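TRAP-T family transporter, DctP (Periplasmic binding) subunit (Sulfitobacter sp. NAS-14.1, PDB 4PF8) binds beta-D-galacturonate and probably delivers it, as the periplasmic solute-binding subunit of a TRAP transporter, to its membrane partners for uptake. Local coordinates at residues A129-G134 / M238-F243; V86-P91 / I232-C237; E47-K52 / K255-N260; G41-M46 / G59-A64. All blocks are in the same frame, centred on the assembly; numbering follows the deposited sequence. Where two conformers were deposited one is given.

Contact 1 (A129-G134 / M238-F243); sequences ALEEKG and MSKKTF
Lys-240 lies across the end of helix 121-132, and its aliphatic chain makes most of the side-chain contact with residues 129-134. Its CB rests 3.4 Å from Gly-134 O, the carbonyl that also accepts the backbone N-H of the same lysine. CG anti to the backbone N (chi1 -176°) and an extended next torsion carry CD to within 3.7 Å of Glu-131 O and 4.0 Å of Glu-131 CG, where the two side chains pass at a slant. The chain bends at its last torsion, and NZ pairs with Asp-244 in a salt bridge, while Glu-131 OE2 stays 4.2 Å from NZ, too far for a salt bridge.

The backbone bond is the firm link: Lys-240 N donates to Gly-134 O at 2.9 Å and is nearly straight (169°). Water 1 donates to the same oxygen and accepts from Lys-241 N. Gly-134 suits its place because it is the C-prime residue of a Schellman motif, with a positive phi at which a side chain would be jammed against the preceding carbonyl. On the other side Ser-239 is the N-cap of helix 240-244, its OG taking a weak bond from Thr-242 N. One helix thus ends where another begins, and the N-H of the first residue of the new helix is satisfied by a carbonyl just past the end of the old one. Polar contact here is carried by backbone atoms, while the opposite charges of Glu-131 and Lys-240 probably add only a weak attraction.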
loop_
_atom_site.group_PDB
_atom_site.type_symbol
_atom_site.label_atom_id
_atom_site.label_comp_id
_atom_site.label_asym_id
_atom_site.label_seq_id
_atom_site.Cartn_x
_atom_site.Cartn_y
_atom_site.Cartn_z
ATOM N N ALA A 129 9.142 -14.752 -3.395
ATOM C CA ALA A 129 8.027 -15.222 -2.572
ATOM C C ALA A 129 6.689 -15.038 -3.293
ATOM O O ALA A 129 5.817 -15.904 -3.228
ATOM C CB ALA A 129 8.010 -14.490 -1.235
ATOM N N LEU A 130 6.520 -13.904 -3.956
ATOM C CA LEU A 130 5.302 -13.660 -4.719
ATOM C C LEU A 130 5.157 -14.665 -5.857
ATOM O O LEU A 130 4.069 -15.160 -6.120
ATOM C CB LEU A 130 5.285 -12.243 -5.257
ATOM C CG LEU A 130 5.071 -11.149 -4.209
ATOM C CD1 LEU A 130 5.587 -9.803 -4.718
ATOM C CD2 LEU A 130 3.601 -11.062 -3.836
ATOM N N GLU A 131 6.257 -14.979 -6.533
ATOM C CA GLU A 131 6.204 -15.897 -7.661
ATOM C C GLU A 131 5.761 -17.282 -7.204
ATOM O O GLU A 131 5.047 -17.987 -7.921
ATOM C CB GLU A 131 7.574 -15.981 -8.346
ATOM C CG GLU A 131 7.566 -16.796 -9.628
ATOM C CD GLU A 131 8.952 -16.933 -10.263
ATOM O OE1 GLU A 131 9.947 -16.507 -9.638
ATOM O OE2 GLU A 131 9.049 -17.465 -11.383
ATOM N N GLU A 132 6.188 -17.680 -6.008
ATOM C CA GLU A 132 5.795 -18.962 -5.418
ATOM C C GLU A 132 4.303 -19.068 -5.165
ATOM O O GLU A 132 3.745 -20.171 -5.048
ATOM C CB GLU A 132 6.543 -19.185 -4.111
ATOM C CG GLU A 132 7.994 -19.493 -4.353
ATOM C CD GLU A 132 8.769 -19.678 -3.074
ATOM O OE1 GLU A 132 8.216 -19.355 -1.992
ATOM O OE2 GLU A 132 9.933 -20.132 -3.163
ATOM N N LYS A 133 3.657 -17.916 -5.052
ATOM C CA LYS A 133 2.229 -17.869 -4.810
ATOM C C LYS A 133 1.440 -17.458 -6.060
ATOM O O LYS A 133 0.274 -17.081 -5.971
ATOM C CB LYS A 133 1.944 -16.898 -3.666
ATOM C CG LYS A 133 2.505 -17.346 -2.320
ATOM C CD LYS A 133 1.968 -18.690 -1.916
ATOM C CE LYS A 133 2.297 -19.052 -0.470
ATOM N NZ LYS A 133 3.745 -19.139 -0.222
ATOM N N GLY A 134 2.080 -17.506 -7.225
ATOM C CA GLY A 134 1.369 -17.220 -8.468
ATOM C C GLY A 134 1.328 -15.778 -8.940
ATOM O O GLY A 134 0.457 -15.402 -9.732
HETATM N N MSE A 238 1.503 -9.200 -12.281
HETATM C CA MSE A 238 0.715 -9.954 -13.222
HETATM C C MSE A 238 0.424 -11.292 -12.623
HETATM O O MSE A 238 1.213 -11.843 -11.862
HETATM C CB MSE A 238 1.527 -10.135 -14.499
HETATM C CG MSE A 238 0.827 -10.875 -15.582
HETATM SE SE MSE A 238 1.496 -10.249 -17.307
HETATM C CE MSE A 238 1.001 -8.513 -17.005
ATOM N N SER A 239 -0.724 -11.853 -12.980
ATOM C CA SER A 239 -0.951 -13.252 -12.705
ATOM C C SER A 239 0.115 -14.101 -13.370
ATOM O O SER A 239 0.361 -13.964 -14.571
ATOM C CB SER A 239 -2.314 -13.679 -13.245
ATOM O OG SER A 239 -2.396 -15.089 -13.203
ATOM N N LYS A 240 0.752 -14.983 -12.610
ATOM C CA LYS A 240 1.744 -15.863 -13.213
ATOM C C LYS A 240 1.122 -16.745 -14.307
ATOM O O LYS A 240 1.770 -17.049 -15.313
ATOM C CB LYS A 240 2.458 -16.694 -12.136
ATOM C CG LYS A 240 3.597 -17.571 -12.672
ATOM C CD LYS A 240 4.351 -18.257 -11.534
ATOM C CE LYS A 240 4.984 -19.581 -11.969
ATOM N NZ LYS A 240 5.807 -19.475 -13.186
ATOM N N LYS A 241 -0.125 -17.165 -14.122
ATOM C CA LYS A 241 -0.798 -17.933 -15.159
ATOM C C LYS A 241 -0.842 -17.140 -16.461
ATOM O O LYS A 241 -0.530 -17.665 -17.535
ATOM C CB LYS A 241 -2.202 -18.331 -14.716
ATOM C CG LYS A 241 -2.172 -19.335 -13.598
ATOM C CD LYS A 241 -3.507 -19.504 -12.952
ATOM C CE LYS A 241 -3.482 -20.669 -12.000
ATOM N NZ LYS A 241 -3.341 -21.945 -12.749
ATOM N N THR A 242 -1.225 -15.872 -16.376
ATOM C CA THR A 242 -1.290 -15.048 -17.585
ATOM C C THR A 242 0.105 -14.836 -18.160
ATOM O O THR A 242 0.336 -14.963 -19.362
ATOM C CB THR A 242 -1.951 -13.694 -17.311
ATOM O OG1 THR A 242 -3.270 -13.909 -16.793
ATOM C CG2 THR A 242 -2.042 -12.867 -18.598
ATOM N N PHE A 243 1.051 -14.534 -17.290
ATOM C CA PHE A 243 2.412 -14.232 -17.736
ATOM C C PHE A 243 3.061 -15.440 -18.418
ATOM O O PHE A 243 3.722 -15.302 -19.460
ATOM C CB PHE A 243 3.235 -13.774 -16.535
ATOM C CG PHE A 243 4.614 -13.320 -16.882
ATOM C CD1 PHE A 243 4.847 -12.030 -17.330
ATOM C CD2 PHE A 243 5.677 -14.190 -16.771
ATOM C CE1 PHE A 243 6.130 -11.613 -17.652
ATOM C CE2 PHE A 243 6.951 -13.773 -17.080
ATOM C CZ PHE A 243 7.172 -12.485 -17.518
HETATM O O HOH W 1 -1.349 -16.999 -11.185
#

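Contact 2 (V86-P91 / I232-C237); sequences VFSLGP and IPECLC. With GTR (beta-D-galactopyranuronic acid), chain D.
Glu-234 OE2 is gripped by two donors: the O2 hydroxyl of the galacturonate, in a very short bond of 2.5 Å, and water 2 at 2.7 Å. That water also donates to Ile-232 O and accepts from Ser-88 OG, tying the carboxylate to Ser-88 on one strand and to the loop before the other. Ser-88 OG in turn accepts from Gly-90 N, a capping bond at the start of a weakly bonded helix, with OG anti to the backbone N (chi1 174°), while Ser-88 CB touches the sugar O4 at 3.4 Å.

Beneath the sugar, strands 84-88 and 234-239 run antiparallel. Phe-87 and Cys-235 form a hydrogen-bonded pair, and Leu-89 N donates to Pro-233 O beyond the last bridge. Val-86, Ser-88, Glu-234 and Leu-236 share one face, where Val-86 CG1 packs 3.8 Å from Glu-234 OE1. On the other face Cys-237 SG lies obliquely by the Phe-87 ring, 3.5 Å from CD2, and Leu-89 CD1 meets Cys-235 CB.

An alanine in place of Glu-234 would probably leave the sugar O2 and water 2 without their shared acceptor. A buried acceptor held on a sheet strand suits recognition of a hydroxyl, whereas Arg-146 and Arg-167, with His-32, Gln-70 and Asn-207, complete the grip on the sugar.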
loop_
_atom_site.group_PDB
_atom_site.type_symbol
_atom_site.label_atom_id
_atom_site.label_comp_id
_atom_site.label_asym_id
_atom_site.label_seq_id
_atom_site.Cartn_x
_atom_site.Cartn_y
_atom_site.Cartn_z
ATOM N N VAL A 86 -2.228 -3.336 -9.408
ATOM C CA VAL A 86 -1.302 -2.774 -8.438
ATOM C C VAL A 86 -1.916 -3.003 -7.073
ATOM O O VAL A 86 -3.038 -2.554 -6.807
ATOM C CB VAL A 86 -1.033 -1.292 -8.651
ATOM C CG1 VAL A 86 -0.244 -0.715 -7.485
ATOM C CG2 VAL A 86 -0.277 -1.073 -9.962
ATOM N N PHE A 87 -1.174 -3.717 -6.251
ATOM C CA PHE A 87 -1.616 -4.093 -4.916
ATOM C C PHE A 87 -0.669 -3.545 -3.857
ATOM O O PHE A 87 0.552 -3.678 -3.974
ATOM C CB PHE A 87 -1.627 -5.617 -4.734
ATOM C CG PHE A 87 -2.495 -6.363 -5.688
ATOM C CD1 PHE A 87 -3.838 -6.100 -5.808
ATOM C CD2 PHE A 87 -1.979 -7.427 -6.404
ATOM C CE1 PHE A 87 -4.629 -6.806 -6.676
ATOM C CE2 PHE A 87 -2.791 -8.169 -7.269
ATOM C CZ PHE A 87 -4.113 -7.829 -7.411
ATOM N N SER A 88 -1.239 -3.009 -2.797
ATOM C CA SER A 88 -0.441 -2.724 -1.618
ATOM C C SER A 88 0.062 -4.052 -1.088
ATOM O O SER A 88 -0.696 -5.038 -1.040
ATOM C CB SER A 88 -1.315 -2.058 -0.575
ATOM O OG SER A 88 -0.643 -1.865 0.667
ATOM N N LEU A 89 1.309 -4.080 -0.629
ATOM C CA LEU A 89 1.793 -5.271 0.040
ATOM C C LEU A 89 1.144 -5.476 1.424
ATOM O O LEU A 89 1.272 -6.548 2.019
ATOM C CB LEU A 89 3.304 -5.230 0.127
ATOM C CG LEU A 89 4.005 -5.780 -1.102
ATOM C CD1 LEU A 89 3.656 -5.033 -2.352
ATOM C CD2 LEU A 89 5.531 -5.787 -0.898
ATOM N N GLY A 90 0.414 -4.484 1.923
ATOM C CA GLY A 90 -0.208 -4.598 3.228
ATOM C C GLY A 90 -1.138 -5.804 3.320
ATOM O O GLY A 90 -0.959 -6.698 4.135
ATOM N N PRO A 91 -2.164 -5.851 2.461
ATOM C CA PRO A 91 -3.104 -6.978 2.490
ATOM C C PRO A 91 -2.536 -8.266 1.891
ATOM O O PRO A 91 -3.136 -9.337 2.011
ATOM C CB PRO A 91 -4.286 -6.477 1.645
ATOM C CG PRO A 91 -4.112 -4.974 1.549
ATOM C CD PRO A 91 -2.630 -4.743 1.610
ATOM N N ILE A 232 4.577 1.362 3.026
ATOM C CA ILE A 232 4.155 0.085 2.466
ATOM C C ILE A 232 4.240 0.155 0.949
ATOM O O ILE A 232 3.469 0.858 0.323
ATOM C CB ILE A 232 2.744 -0.325 2.935
ATOM C CG1 ILE A 232 2.714 -0.384 4.470
ATOM C CG2 ILE A 232 2.366 -1.675 2.374
ATOM C CD1 ILE A 232 1.477 -0.890 5.017
ATOM N N PRO A 233 5.215 -0.552 0.371
ATOM C CA PRO A 233 5.330 -0.532 -1.092
ATOM C C PRO A 233 4.145 -1.183 -1.750
ATOM O O PRO A 233 3.456 -1.970 -1.107
ATOM C CB PRO A 233 6.574 -1.380 -1.369
ATOM C CG PRO A 233 7.257 -1.535 -0.045
ATOM C CD PRO A 233 6.202 -1.446 0.983
ATOM N N GLU A 234 3.913 -0.850 -3.019
ATOM C CA GLU A 234 2.867 -1.487 -3.793
ATOM C C GLU A 234 3.525 -2.172 -4.957
ATOM O O GLU A 234 4.629 -1.795 -5.366
ATOM C CB GLU A 234 1.845 -0.458 -4.245
ATOM C CG GLU A 234 1.443 0.370 -3.059
ATOM C CD GLU A 234 0.131 1.062 -3.195
ATOM O OE1 GLU A 234 -0.242 1.447 -4.323
ATOM O OE2 GLU A 234 -0.535 1.232 -2.139
ATOM N N CYS A 235 2.881 -3.195 -5.472
ATOM C CA CYS A 235 3.476 -3.991 -6.508
ATOM C C CYS A 235 2.579 -4.009 -7.729
ATOM O O CYS A 235 1.403 -4.391 -7.629
ATOM C CB CYS A 235 3.706 -5.383 -5.968
ATOM S SG CYS A 235 4.482 -6.478 -7.123
ATOM N N LEU A 236 3.126 -3.535 -8.839
ATOM C CA LEU A 236 2.524 -3.741 -10.149
ATOM C C LEU A 236 2.859 -5.176 -10.493
ATOM O O LEU A 236 4.033 -5.553 -10.565
ATOM C CB LEU A 236 3.128 -2.806 -11.213
ATOM C CG LEU A 236 2.689 -3.158 -12.640
ATOM C CD1 LEU A 236 1.209 -2.910 -12.889
ATOM C CD2 LEU A 236 3.548 -2.372 -13.643
ATOM N N CYS A 237 1.836 -5.997 -10.655
ATOM C CA CYS A 237 2.102 -7.391 -10.908
ATOM C C CYS A 237 1.115 -8.024 -11.833
ATOM O O CYS A 237 0.053 -7.499 -12.113
ATOM C CB CYS A 237 2.083 -8.160 -9.622
ATOM S SG CYS A 237 0.554 -7.987 -8.755
HETATM C C1 GTR D . -3.648 2.959 0.139
HETATM C C2 GTR D . -3.167 1.906 -0.804
HETATM C C3 GTR D . -4.372 1.080 -1.216
HETATM C C4 GTR D . -5.033 0.430 -0.009
HETATM C C5 GTR D . -5.399 1.570 0.936
HETATM C C6 GTR D . -5.986 1.020 2.231
HETATM O O1 GTR D . -2.522 3.754 0.627
HETATM O O2 GTR D . -2.611 2.577 -1.967
HETATM O O3 GTR D . -3.871 0.011 -2.048
HETATM O O4 GTR D . -4.069 -0.439 0.611
HETATM O O5 GTR D . -4.249 2.380 1.256
HETATM O O6A GTR D . -5.742 1.696 3.266
HETATM O O6B GTR D . -6.769 0.045 2.174
HETATM O O HOH W 2 0.625 0.570 0.231
#

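Contact 3 (E47-K52 / K255-N260); sequences EEVTEK and KTAGKN
Glu-48 lays its extended side chain over the methyl group of Ala-257. CB and CG each lie 3.9 Å from Ala-257 CB, and CD comes to 3.6 Å. The fully extended chain takes the carboxylate past the alanine to Asn-260, about one turn further along the other helix. There Asn-260 ND2 donates to both oxygens, OE1 and OE2, at 3.2 Å each, and each oxygen uses its syn lone pair. The bond to OE2 is the straighter (166°), and the carboxylate and amide planes are turned 31° apart. Water 3 lies within donating distance of Glu-48 OE2 and Ala-257 O, though it cannot serve every acceptor round it.

The small alanine suits its place because it lets the glutamate stem lie close to the helix surface, and asparagine supplies a neutral donor that can hold both carboxylate oxygens. Val-49 CG2 meets Ala-257 CB at 3.8 Å, an apolar contact beside the polar one.

The segments, on helices 37-52 and 248-282, run roughly antiparallel (145°) with their axes 9.2 Å apart. Val-49 also packs on Ile-57, in the loop leading to strand 59-62, and Phe-45, one turn earlier on helix 37-52, touches Ala-257 as well.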
loop_
_atom_site.group_PDB
_atom_site.type_symbol
_atom_site.label_atom_id
_atom_site.label_comp_id
_atom_site.label_asym_id
_atom_site.label_seq_id
_atom_site.Cartn_x
_atom_site.Cartn_y
_atom_site.Cartn_z
ATOM N N GLU A 47 -1.080 0.775 -22.070
ATOM C CA GLU A 47 -0.843 1.449 -23.355
ATOM C C GLU A 47 0.447 0.996 -24.016
ATOM O O GLU A 47 0.489 0.746 -25.231
ATOM C CB GLU A 47 -0.777 2.949 -23.138
ATOM C CG GLU A 47 -2.114 3.606 -23.022
ATOM C CD GLU A 47 -1.980 5.101 -22.881
ATOM O OE1 GLU A 47 -2.508 5.637 -21.879
ATOM O OE2 GLU A 47 -1.337 5.725 -23.771
ATOM N N GLU A 48 1.512 0.878 -23.236
ATOM C CA GLU A 48 2.795 0.494 -23.811
ATOM C C GLU A 48 2.765 -0.943 -24.314
ATOM O O GLU A 48 3.290 -1.228 -25.380
ATOM C CB GLU A 48 3.957 0.686 -22.830
ATOM C CG GLU A 48 5.304 0.328 -23.463
ATOM C CD GLU A 48 6.513 0.581 -22.571
ATOM O OE1 GLU A 48 7.560 -0.076 -22.778
ATOM O OE2 GLU A 48 6.443 1.453 -21.677
ATOM N N VAL A 49 2.188 -1.846 -23.535
ATOM C CA VAL A 49 2.078 -3.233 -23.963
ATOM C C VAL A 49 1.302 -3.305 -25.273
ATOM O O VAL A 49 1.728 -3.975 -26.207
ATOM C CB VAL A 49 1.432 -4.118 -22.872
ATOM C CG1 VAL A 49 1.164 -5.544 -23.410
ATOM C CG2 VAL A 49 2.333 -4.177 -21.665
ATOM N N THR A 50 0.181 -2.603 -25.368
ATOM C CA THR A 50 -0.604 -2.649 -26.621
ATOM C C THR A 50 0.163 -2.073 -27.800
ATOM O O THR A 50 0.140 -2.622 -28.913
ATOM C CB THR A 50 -1.932 -1.914 -26.439
ATOM O OG1 THR A 50 -2.666 -2.560 -25.401
ATOM C CG2 THR A 50 -2.751 -1.937 -27.701
ATOM N N GLU A 51 0.860 -0.973 -27.568
ATOM C CA GLU A 51 1.640 -0.335 -28.620
ATOM C C GLU A 51 2.750 -1.250 -29.139
ATOM O O GLU A 51 2.909 -1.423 -30.367
ATOM C CB GLU A 51 2.243 0.981 -28.099
ATOM C CG GLU A 51 3.285 1.620 -29.028
ATOM C CD GLU A 51 3.971 2.817 -28.376
ATOM O OE1 GLU A 51 5.033 3.255 -28.881
ATOM O OE2 GLU A 51 3.448 3.316 -27.345
ATOM N N LYS A 52 3.510 -1.831 -28.210
ATOM C CA LYS A 52 4.684 -2.632 -28.563
ATOM C C LYS A 52 4.339 -4.012 -29.107
ATOM O O LYS A 52 5.174 -4.631 -29.776
ATOM C CB LYS A 52 5.626 -2.801 -27.377
ATOM C CG LYS A 52 6.218 -1.526 -26.875
ATOM C CD LYS A 52 7.054 -0.814 -27.910
ATOM C CE LYS A 52 7.929 0.215 -27.217
ATOM N NZ LYS A 52 8.488 1.200 -28.171
ATOM N N LYS A 255 7.806 -6.773 -19.072
ATOM C CA LYS A 255 8.769 -6.386 -18.056
ATOM C C LYS A 255 9.280 -4.965 -18.290
ATOM O O LYS A 255 9.405 -4.191 -17.338
ATOM C CB LYS A 255 9.914 -7.404 -17.989
ATOM C CG LYS A 255 9.448 -8.732 -17.405
ATOM C CD LYS A 255 10.597 -9.657 -17.022
ATOM C CE LYS A 255 10.126 -10.676 -15.990
ATOM N NZ LYS A 255 10.893 -11.956 -16.043
ATOM N N THR A 256 9.541 -4.609 -19.550
ATOM C CA THR A 256 10.035 -3.270 -19.871
ATOM C C THR A 256 8.950 -2.224 -19.586
ATOM O O THR A 256 9.208 -1.174 -18.981
ATOM C CB THR A 256 10.459 -3.179 -21.336
ATOM O OG1 THR A 256 11.587 -4.036 -21.554
ATOM C CG2 THR A 256 10.846 -1.759 -21.701
ATOM N N ALA A 257 7.734 -2.518 -20.010
ATOM C CA ALA A 257 6.620 -1.614 -19.770
ATOM C C ALA A 257 6.365 -1.450 -18.281
ATOM O O ALA A 257 6.016 -0.359 -17.820
ATOM C CB ALA A 257 5.355 -2.140 -20.463
ATOM N N GLY A 258 6.540 -2.521 -17.522
ATOM C CA GLY A 258 6.356 -2.459 -16.074
ATOM C C GLY A 258 7.364 -1.527 -15.442
ATOM O O GLY A 258 7.010 -0.687 -14.605
ATOM N N LYS A 259 8.618 -1.652 -15.862
ATOM C CA LYS A 259 9.680 -0.795 -15.333
ATOM C C LYS A 259 9.442 0.660 -15.705
ATOM O O LYS A 259 9.550 1.554 -14.854
ATOM C CB LYS A 259 11.041 -1.260 -15.850
ATOM C CG LYS A 259 12.217 -0.594 -15.162
ATOM C CD LYS A 259 12.847 0.452 -16.044
ATOM C CE LYS A 259 14.183 0.924 -15.456
ATOM N NZ LYS A 259 14.026 1.415 -14.072
ATOM N N ASN A 260 9.099 0.922 -16.959
ATOM C CA ASN A 260 8.824 2.290 -17.381
ATOM C C ASN A 260 7.655 2.890 -16.599
ATOM O O ASN A 260 7.684 4.060 -16.224
ATOM C CB ASN A 260 8.549 2.349 -18.894
ATOM C CG ASN A 260 9.789 2.102 -19.719
ATOM O OD1 ASN A 260 10.906 2.349 -19.277
ATOM N ND2 ASN A 260 9.592 1.621 -20.935
HETATM O O HOH W 3 4.881 1.954 -19.551
#

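Contact 4 (G41-M46 / G59-A64); sequences GMEAFM and GKVFHA
Glu-43 OE2 accepts a hydrogen bond from His-63 NE2 at 2.9 Å. The oxygen is met on its anti side and lies at the edge of the imidazole, near the ring plane, while carboxylate and ring are turned 41° against each other. A bend at the second torsion (-94°) of Glu-43 brings the carboxylate over toward the strand, and OE2 comes 4.0 Å from Val-61 CB. The other oxygen, OE1, accepts from water 4 at a very short 2.5 Å, a length to be taken with caution; this water itself accepts from Val-61 N.

Val-61 fills the middle of the contact. Its CG1 branch meets Met-42 CE at 3.9 Å and its CG2 packs on Met-42 CB; the branched valine suits a strand facing a helix. At the other end Met-46, a selenomethionine like Met-42, spreads over Gly-59, with CG 3.7 Å from Gly-59 O. A CB here would clash with the SE atom of Met-46 as it is placed.

Farther out, His-63 ND1 bonds to Asn-30 ND2, which helps fix the ring. Cutting Glu-43 back to an alanine is likely to leave His-63 NE2 and water 4 without their acceptor.

Helix 37-52 connects parallel strands 26-29 and 59-62 as the helix of a beta-alpha-beta unit, and its segment 41-46 runs antiparallel to the second strand at the sheet edge. Phe-84 of strand 84-88 touches Met-42, Met-46 and Val-61.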
loop_
_atom_site.group_PDB
_atom_site.type_symbol
_atom_site.label_atom_id
_atom_site.label_comp_id
_atom_site.label_asym_id
_atom_site.label_seq_id
_atom_site.Cartn_x
_atom_site.Cartn_y
_atom_site.Cartn_z
ATOM N N GLY A 41 -0.061 5.291 -13.825
ATOM C CA GLY A 41 0.983 4.307 -14.048
ATOM C C GLY A 41 0.467 3.057 -14.751
ATOM O O GLY A 41 1.086 2.546 -15.688
HETATM N N MSE A 42 -0.659 2.546 -14.272
HETATM C CA MSE A 42 -1.240 1.335 -14.834
HETATM C C MSE A 42 -1.726 1.545 -16.250
HETATM O O MSE A 42 -1.563 0.669 -17.111
HETATM C CB MSE A 42 -2.398 0.855 -13.969
HETATM C CG MSE A 42 -1.938 0.327 -12.608
HETATM SE SE MSE A 42 -3.401 -0.424 -11.608
HETATM C CE MSE A 42 -3.738 -1.945 -12.709
ATOM N N GLU A 43 -2.317 2.700 -16.509
ATOM C CA GLU A 43 -2.780 2.974 -17.862
ATOM C C GLU A 43 -1.592 3.088 -18.813
ATOM O O GLU A 43 -1.680 2.652 -19.948
ATOM C CB GLU A 43 -3.658 4.221 -17.907
ATOM C CG GLU A 43 -4.967 4.044 -17.130
ATOM C CD GLU A 43 -6.149 3.601 -17.963
ATOM O OE1 GLU A 43 -5.954 3.115 -19.107
ATOM O OE2 GLU A 43 -7.286 3.744 -17.456
ATOM N N ALA A 44 -0.483 3.654 -18.335
ATOM C CA ALA A 44 0.711 3.817 -19.167
ATOM C C ALA A 44 1.295 2.454 -19.485
ATOM O O ALA A 44 1.767 2.229 -20.602
ATOM C CB ALA A 44 1.748 4.689 -18.486
ATOM N N PHE A 45 1.278 1.569 -18.495
ATOM C CA PHE A 45 1.716 0.189 -18.668
ATOM C C PHE A 45 0.913 -0.494 -19.776
ATOM O O PHE A 45 1.477 -1.033 -20.729
ATOM C CB PHE A 45 1.558 -0.582 -17.347
ATOM C CG PHE A 45 1.678 -2.070 -17.494
ATOM C CD1 PHE A 45 2.904 -2.662 -17.713
ATOM C CD2 PHE A 45 0.556 -2.883 -17.403
ATOM C CE1 PHE A 45 3.018 -4.037 -17.861
ATOM C CE2 PHE A 45 0.669 -4.259 -17.539
ATOM C CZ PHE A 45 1.905 -4.834 -17.780
HETATM N N MSE A 46 -0.409 -0.453 -19.652
HETATM C CA MSE A 46 -1.273 -1.147 -20.600
HETATM C C MSE A 46 -1.139 -0.548 -21.992
HETATM O O MSE A 46 -1.071 -1.272 -22.990
HETATM C CB MSE A 46 -2.726 -1.061 -20.129
HETATM C CG MSE A 46 -3.678 -1.988 -20.866
HETATM SE SE MSE A 46 -3.222 -3.882 -20.578
HETATM C CE MSE A 46 -2.538 -4.286 -22.351
ATOM N N GLY A 59 -6.147 -4.462 -23.276
ATOM C CA GLY A 59 -6.672 -4.626 -21.939
ATOM C C GLY A 59 -7.196 -3.327 -21.403
ATOM O O GLY A 59 -7.163 -2.286 -22.059
ATOM N N LYS A 60 -7.686 -3.401 -20.184
ATOM C CA LYS A 60 -8.337 -2.269 -19.565
ATOM C C LYS A 60 -8.075 -2.323 -18.090
ATOM O O LYS A 60 -8.129 -3.395 -17.479
ATOM C CB LYS A 60 -9.849 -2.314 -19.812
ATOM C CG LYS A 60 -10.588 -1.153 -19.154
ATOM C CD LYS A 60 -12.074 -1.154 -19.490
ATOM C CE LYS A 60 -12.794 -0.050 -18.734
ATOM N NZ LYS A 60 -14.273 -0.284 -18.676
ATOM N N VAL A 61 -7.788 -1.148 -17.527
ATOM C CA VAL A 61 -7.682 -0.960 -16.093
ATOM C C VAL A 61 -9.043 -0.555 -15.533
ATOM O O VAL A 61 -9.703 0.348 -16.042
ATOM C CB VAL A 61 -6.658 0.136 -15.753
ATOM C CG1 VAL A 61 -6.499 0.274 -14.239
ATOM C CG2 VAL A 61 -5.315 -0.183 -16.412
ATOM N N PHE A 62 -9.470 -1.271 -14.505
ATOM C CA PHE A 62 -10.748 -1.021 -13.856
ATOM C C PHE A 62 -10.477 -0.355 -12.534
ATOM O O PHE A 62 -9.918 -0.966 -11.615
ATOM C CB PHE A 62 -11.507 -2.334 -13.662
ATOM C CG PHE A 62 -11.979 -2.934 -14.960
ATOM C CD1 PHE A 62 -11.131 -3.720 -15.731
ATOM C CD2 PHE A 62 -13.238 -2.672 -15.426
ATOM C CE1 PHE A 62 -11.539 -4.244 -16.917
ATOM C CE2 PHE A 62 -13.668 -3.199 -16.624
ATOM C CZ PHE A 62 -12.816 -3.991 -17.376
ATOM N N HIS A 63 -10.851 0.918 -12.458
ATOM C CA HIS A 63 -10.524 1.760 -11.314
ATOM C C HIS A 63 -11.546 1.638 -10.185
ATOM O O HIS A 63 -12.589 0.990 -10.324
ATOM C CB HIS A 63 -10.444 3.224 -11.783
ATOM C CG HIS A 63 -9.463 3.436 -12.878
ATOM N ND1 HIS A 63 -8.118 3.206 -12.708
ATOM C CD2 HIS A 63 -9.612 3.837 -14.161
ATOM C CE1 HIS A 63 -7.475 3.444 -13.839
ATOM N NE2 HIS A 63 -8.361 3.826 -14.736
ATOM N N ALA A 64 -11.205 2.236 -9.053
ATOM C CA ALA A 64 -12.130 2.423 -7.941
ATOM C C ALA A 64 -12.581 1.113 -7.309
ATOM O O ALA A 64 -13.645 1.055 -6.674
ATOM C CB ALA A 64 -13.335 3.254 -8.383
HETATM O O HOH W 4 -7.485 1.171 -19.304
#

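Overall arrangement
Contact 2 is the buried centre, about 5 Å from the middle of the chain, and the one that touches the sugar; contacts 1, 3 and 4 lie farther out and are partly buried. Contacts 1 and 2 share strand 234-239, and contacts 3 and 4 share helix 37-52. Contacts 1, 2 and 4 all reach the same five-stranded sheet, whereas contact 3 joins two helices. The chemistry follows the place: paired strands and a ligand-facing carboxylate inside, a helix-end carbonyl at contact 1, and glutamates bound to asparagine or histidine at contacts 3 and 4. Phe-45 bridges the set, touching Met-238, Leu-236 and Ala-257.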